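Local coordinates for protein cadherin-related family member 2 (PDB 5CYX) that probably forms calcium-dependent heterophilic adhesion complexes with CDHR5 between adjacent microvilli of epithelial cells, and so controls the packing of microvilli at the apical membrane, at residues V257-S262 with F270-D275; S262-P267 with V296-T301. All blocks are in the same frame, centred on the assembly; numbering follows the deposited sequence.

Interaction 1. Residues V257-S262 with F270-D275; sequences VTYSVS and FDIRED
Tyr259 and Ile272 meet at the middle of this contact, their side chains crossing at a slant, with CD1 of Ile272 3.7 Å from CB of Tyr259. The tyrosine ring then runs past the isoleucine to the turn beyond it: the carbonyl O of Glu274 comes to its rim near the ring plane, 3.1 Å from CD1 of Tyr259, while CG1 of Val257 lies over one face. At the far end of the ring, OH is bound to the backbone N of Ala246 on strand 240-248, which ties the ring across to the facing sheet. With CG1 anti to the backbone N (chi1 -169°), Ile272 sends CD1 to Tyr259, and CG2 of Ile272 lies 3.5 Å from Ser260 CA and 3.8 Å from Val261 CG2. Further along, Thr258 and Glu274 lie side by side and point the same way, the methyl CG2 of Thr258 being 3.5 Å from OE2 of Glu274. In the turn, Arg273 NH2 makes a salt bridge to Asp275 OD2 (3.2 Å). The N-to-C directions of 257-262 and 270-272 differ by 158°, roughly antiparallel, with axes 5.8 Å apart. The strands belong to different sheets, so side chains rather than backbone bonds join them, closing the sandwich edge between the outermost strands of its two sheets, in the Greek-key fold of a cadherin repeat, here the third.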
loop_
_atom_site.group_PDB
_atom_site.type_symbol
_atom_site.label_atom_id
_atom_site.label_comp_id
_atom_site.label_asym_id
_atom_site.label_seq_id
_atom_site.Cartn_x
_atom_site.Cartn_y
_atom_site.Cartn_z
ATOM N N VAL A 257 -22.058 -13.692 31.721
ATOM C CA VAL A 257 -23.374 -13.238 31.294
ATOM C C VAL A 257 -24.337 -13.116 32.467
ATOM O O VAL A 257 -24.340 -13.974 33.334
ATOM C CB VAL A 257 -23.965 -14.201 30.231
ATOM C CG1 VAL A 257 -25.398 -13.846 29.951
ATOM C CG2 VAL A 257 -23.137 -14.141 28.977
ATOM N N THR A 258 -25.158 -12.061 32.470
ATOM C CA THR A 258 -26.276 -11.952 33.397
ATOM C C THR A 258 -27.582 -11.959 32.637
ATOM O O THR A 258 -27.597 -11.884 31.418
ATOM C CB THR A 258 -26.194 -10.708 34.279
ATOM O OG1 THR A 258 -26.244 -9.543 33.463
ATOM C CG2 THR A 258 -24.920 -10.697 35.033
ATOM N N TYR A 259 -28.682 -12.080 33.368
ATOM C CA TYR A 259 -29.993 -12.333 32.769
ATOM C C TYR A 259 -30.987 -11.413 33.436
ATOM O O TYR A 259 -30.806 -11.025 34.558
ATOM C CB TYR A 259 -30.420 -13.798 33.005
ATOM C CG TYR A 259 -29.380 -14.804 32.531
ATOM C CD1 TYR A 259 -28.325 -15.237 33.357
ATOM C CD2 TYR A 259 -29.440 -15.304 31.268
ATOM C CE1 TYR A 259 -27.366 -16.144 32.887
ATOM C CE2 TYR A 259 -28.504 -16.192 30.803
ATOM C CZ TYR A 259 -27.489 -16.629 31.589
ATOM O OH TYR A 259 -26.607 -17.509 31.004
ATOM N N SER A 260 -32.036 -11.049 32.724
ATOM C CA SER A 260 -33.199 -10.367 33.307
ATOM C C SER A 260 -34.425 -10.801 32.496
ATOM O O SER A 260 -34.292 -11.212 31.367
ATOM C CB SER A 260 -33.024 -8.847 33.255
ATOM O OG SER A 260 -32.728 -8.430 31.922
ATOM N N VAL A 261 -35.581 -10.770 33.139
ATOM C CA VAL A 261 -36.849 -11.004 32.516
ATOM C C VAL A 261 -37.244 -9.657 31.939
ATOM O O VAL A 261 -37.474 -8.690 32.680
ATOM C CB VAL A 261 -37.905 -11.492 33.513
ATOM C CG1 VAL A 261 -39.256 -11.643 32.817
ATOM C CG2 VAL A 261 -37.464 -12.819 34.092
ATOM N N SER A 262 -37.274 -9.610 30.611
ATOM C CA SER A 262 -37.532 -8.385 29.858
ATOM C C SER A 262 -39.021 -8.211 29.538
ATOM O O SER A 262 -39.448 -7.111 29.177
ATOM C CB SER A 262 -36.694 -8.382 28.567
ATOM O OG SER A 262 -36.513 -9.697 28.052
ATOM N N PHE A 270 -42.757 -14.443 37.669
ATOM C CA PHE A 270 -41.391 -14.988 37.642
ATOM C C PHE A 270 -40.297 -13.930 37.502
ATOM O O PHE A 270 -40.501 -12.912 36.866
ATOM C CB PHE A 270 -41.260 -15.973 36.491
ATOM C CG PHE A 270 -42.284 -17.044 36.518
ATOM C CD1 PHE A 270 -42.136 -18.140 37.368
ATOM C CD2 PHE A 270 -43.429 -16.956 35.707
ATOM C CE1 PHE A 270 -43.111 -19.135 37.405
ATOM C CE2 PHE A 270 -44.396 -17.934 35.756
ATOM C CZ PHE A 270 -44.236 -19.025 36.596
ATOM N N ASP A 271 -39.135 -14.197 38.085
ATOM C CA ASP A 271 -37.912 -13.398 37.840
ATOM C C ASP A 271 -36.733 -14.376 37.624
ATOM O O ASP A 271 -36.933 -15.599 37.588
ATOM C CB ASP A 271 -37.668 -12.371 38.979
ATOM C CG ASP A 271 -36.910 -11.097 38.518
ATOM O OD1 ASP A 271 -36.420 -11.034 37.386
ATOM O OD2 ASP A 271 -36.749 -10.127 39.319
ATOM N N ILE A 272 -35.533 -13.838 37.413
ATOM C CA ILE A 272 -34.344 -14.647 37.122
ATOM C C ILE A 272 -33.094 -14.081 37.831
ATOM O O ILE A 272 -32.982 -12.875 37.967
ATOM C CB ILE A 272 -34.136 -14.741 35.603
ATOM C CG1 ILE A 272 -33.077 -15.783 35.277
ATOM C CG2 ILE A 272 -33.784 -13.375 34.990
ATOM C CD1 ILE A 272 -33.096 -16.194 33.819
ATOM N N ARG A 273 -32.187 -14.956 38.278
ATOM C CA ARG A 273 -30.904 -14.548 38.858
ATOM C C ARG A 273 -29.796 -14.419 37.816
ATOM O O ARG A 273 -29.936 -14.885 36.691
ATOM C CB ARG A 273 -30.430 -15.567 39.902
ATOM C CG ARG A 273 -31.379 -15.802 41.051
ATOM C CD ARG A 273 -30.625 -16.245 42.280
ATOM N NE ARG A 273 -29.965 -17.535 42.093
ATOM C CZ ARG A 273 -30.444 -18.723 42.491
ATOM N NH1 ARG A 273 -31.621 -18.828 43.119
ATOM N NH2 ARG A 273 -29.733 -19.827 42.251
ATOM N N GLU A 274 -28.680 -13.816 38.233
ATOM C CA GLU A 274 -27.473 -13.673 37.412
ATOM C C GLU A 274 -26.949 -14.990 36.838
ATOM O O GLU A 274 -26.343 -15.003 35.759
ATOM C CB GLU A 274 -26.355 -13.003 38.218
ATOM C CG GLU A 274 -26.503 -11.479 38.357
ATOM C CD GLU A 274 -25.330 -10.810 39.107
ATOM O OE1 GLU A 274 -25.323 -10.798 40.351
ATOM O OE2 GLU A 274 -24.410 -10.278 38.453
ATOM N N ASP A 275 -27.177 -16.085 37.568
ATOM C CA ASP A 275 -26.718 -17.399 37.156
ATOM C C ASP A 275 -27.717 -18.150 36.233
ATOM O O ASP A 275 -27.558 -19.336 36.034
ATOM C CB ASP A 275 -26.345 -18.258 38.373
ATOM C CG ASP A 275 -27.546 -18.661 39.222
ATOM O OD1 ASP A 275 -28.675 -18.142 39.039
ATOM O OD2 ASP A 275 -27.339 -19.503 40.119
#

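Interaction 2. Residues S262-P267 with V296-T301; sequences SNSTRP and VQIQVT
Strands 262-264 and 296-301 run antiparallel at 176° with axes 4.6 Å apart, and Ser262 and Asn263 both face Gln299, which makes a classic beta bulge. Its two backbone bonds are Ser262 N to Gln299 O, 2.9 Å, and Gln299 N to Asn263 O, 2.7 Å; in each the donor is tilted some way out of the carbonyl plane. Thr265 N continues the pairing with a bond that meets Gln297 O nearly in line with its C=O.

The bulge turns Ser262 toward the partner strand, where its OG sits between two polar side chains. It is 2.5 Å from Thr301 OG1, a hydrogen bond in which either hydroxyl could be the donor, and 3.0 Å from Gln299 OE1. Gln299 reaches that place as an extended chain, CG anti to the backbone N (chi1 -165°), and OE1 also passes 3.5 Å from CB of Asn263. At the other end Thr265 holds OG1 between its own backbone N and carbonyl carbon (chi1 69°), where it accepts Gln297 N at 3.2 Å; the threonine thus bonds the same residue through backbone and side chain. On the face away from Asn263 and Gln299, Ile298 bends back so that CD1 presses on CB of Ser264 at 3.3 Å, a tight contact, and also packs on Phe270. An alanine in place of Ile298 would keep nothing beyond CB, which is likely to leave Ser264 CB and the ring of Phe270 without their shared apolar neighbour. Beyond the strand, Arg266 forms a salt bridge with Glu292. This is a classic bulge where outermost strand 257-264 pairs with its neighbour 295-304 in one sheet of the third cadherin repeat's sandwich.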
loop_
_atom_site.group_PDB
_atom_site.type_symbol
_atom_site.label_atom_id
_atom_site.label_comp_id
_atom_site.label_asym_id
_atom_site.label_seq_id
_atom_site.Cartn_x
_atom_site.Cartn_y
_atom_site.Cartn_z
ATOM N N SER A 262 -37.274 -9.610 30.611
ATOM C CA SER A 262 -37.532 -8.385 29.858
ATOM C C SER A 262 -39.021 -8.211 29.538
ATOM O O SER A 262 -39.448 -7.111 29.177
ATOM C CB SER A 262 -36.694 -8.382 28.567
ATOM O OG SER A 262 -36.513 -9.697 28.052
ATOM N N ASN A 263 -39.794 -9.297 29.653
ATOM C CA ASN A 263 -41.208 -9.289 29.312
ATOM C C ASN A 263 -41.903 -10.579 29.698
ATOM O O ASN A 263 -41.268 -11.635 29.732
ATOM C CB ASN A 263 -41.379 -9.111 27.801
ATOM C CG ASN A 263 -42.482 -8.157 27.469
ATOM O OD1 ASN A 263 -43.587 -8.269 28.000
ATOM N ND2 ASN A 263 -42.189 -7.189 26.619
ATOM N N SER A 264 -43.215 -10.506 29.942
ATOM C CA SER A 264 -44.029 -11.712 30.078
ATOM C C SER A 264 -45.552 -11.522 29.944
ATOM O O SER A 264 -46.081 -10.411 29.970
ATOM C CB SER A 264 -43.763 -12.374 31.433
ATOM O OG SER A 264 -44.539 -11.803 32.453
ATOM N N THR A 265 -46.233 -12.650 29.820
ATOM C CA THR A 265 -47.649 -12.751 30.152
ATOM C C THR A 265 -47.623 -13.061 31.661
ATOM O O THR A 265 -46.924 -13.974 32.082
ATOM C CB THR A 265 -48.330 -13.870 29.341
ATOM O OG1 THR A 265 -47.850 -15.151 29.769
ATOM C CG2 THR A 265 -48.030 -13.709 27.840
ATOM N N ARG A 266 -48.338 -12.269 32.466
ATOM C CA ARG A 266 -48.236 -12.261 33.960
ATOM C C ARG A 266 -46.949 -11.634 34.510
ATOM O O ARG A 266 -46.138 -12.314 35.165
ATOM C CB ARG A 266 -48.470 -13.655 34.588
ATOM C CG ARG A 266 -49.656 -14.431 34.034
ATOM C CD ARG A 266 -50.974 -13.723 34.277
ATOM N NE ARG A 266 -51.988 -14.139 33.312
ATOM C CZ ARG A 266 -53.300 -13.977 33.469
ATOM N NH1 ARG A 266 -54.124 -14.407 32.518
ATOM N NH2 ARG A 266 -53.805 -13.404 34.567
ATOM N N PRO A 267 -46.768 -10.316 34.275
ATOM C CA PRO A 267 -45.682 -9.593 34.924
ATOM C C PRO A 267 -45.660 -9.853 36.432
ATOM O O PRO A 267 -46.719 -9.938 37.059
ATOM C CB PRO A 267 -46.013 -8.129 34.638
ATOM C CG PRO A 267 -46.787 -8.152 33.356
ATOM C CD PRO A 267 -47.510 -9.467 33.316
ATOM N N VAL A 296 -47.537 -19.794 31.177
ATOM C CA VAL A 296 -46.946 -18.474 31.118
ATOM C C VAL A 296 -45.781 -18.479 30.133
ATOM O O VAL A 296 -44.938 -19.378 30.166
ATOM C CB VAL A 296 -46.420 -18.061 32.493
ATOM C CG1 VAL A 296 -46.116 -16.581 32.507
ATOM C CG2 VAL A 296 -47.447 -18.383 33.576
ATOM N N GLN A 297 -45.740 -17.465 29.267
ATOM C CA GLN A 297 -44.599 -17.223 28.389
ATOM C C GLN A 297 -43.776 -16.050 28.941
ATOM O O GLN A 297 -44.335 -15.025 29.346
ATOM C CB GLN A 297 -45.056 -16.953 26.950
ATOM C CG GLN A 297 -45.622 -18.190 26.233
ATOM C CD GLN A 297 -45.527 -18.095 24.725
ATOM O OE1 GLN A 297 -46.470 -18.439 23.990
ATOM N NE2 GLN A 297 -44.381 -17.636 24.242
ATOM N N ILE A 298 -42.454 -16.216 28.943
ATOM C CA ILE A 298 -41.504 -15.284 29.611
ATOM C C ILE A 298 -40.334 -14.984 28.688
ATOM O O ILE A 298 -39.727 -15.920 28.167
ATOM C CB ILE A 298 -41.033 -15.890 30.963
ATOM C CG1 ILE A 298 -41.592 -15.080 32.108
ATOM C CG2 ILE A 298 -39.527 -15.950 31.156
ATOM C CD1 ILE A 298 -43.009 -15.441 32.434
ATOM N N GLN A 299 -40.046 -13.697 28.461
ATOM C CA GLN A 299 -38.871 -13.287 27.701
ATOM C C GLN A 299 -37.659 -13.056 28.634
ATOM O O GLN A 299 -37.708 -12.207 29.518
ATOM C CB GLN A 299 -39.142 -12.012 26.919
ATOM C CG GLN A 299 -38.096 -11.745 25.839
ATOM C CD GLN A 299 -38.313 -10.417 25.157
ATOM O OE1 GLN A 299 -38.500 -9.403 25.823
ATOM N NE2 GLN A 299 -38.303 -10.412 23.826
ATOM N N VAL A 300 -36.585 -13.805 28.382
ATOM C CA VAL A 300 -35.325 -13.691 29.069
ATOM C C VAL A 300 -34.290 -13.031 28.151
ATOM O O VAL A 300 -34.098 -13.425 26.981
ATOM C CB VAL A 300 -34.833 -15.069 29.554
ATOM C CG1 VAL A 300 -33.419 -14.983 30.112
ATOM C CG2 VAL A 300 -35.770 -15.607 30.620
ATOM N N THR A 301 -33.618 -12.037 28.725
ATOM C CA THR A 301 -32.580 -11.280 28.050
ATOM C C THR A 301 -31.282 -11.588 28.777
ATOM O O THR A 301 -31.248 -11.532 29.994
ATOM C CB THR A 301 -32.879 -9.771 28.114
ATOM O OG1 THR A 301 -34.070 -9.509 27.370
ATOM C CG2 THR A 301 -31.749 -8.944 27.544
#

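In the fold
Both interactions lie in the third cadherin repeat, their centres 11 Å apart, and share Ser262 on strand 257-264. Along the chain their segments alternate: 257-262, 262-267, 270-275, 296-301. Interaction 2 works within one sheet, pairing strand 257-264 with 295-304, whereas interaction 1 looks across the sandwich to strand 270-272 of the other sheet. They touch directly: Ser260 O is 2.8 Å from Thr301 N, a probable hydrogen bond, and Phe270 packs on Val296. One edge strand is thereby paired laterally in its own sheet and packed against the edge strand of the other. Calcium lies nearer interaction 1, about 8 Å from the Val257 side chain, toward the junction with the second repeat.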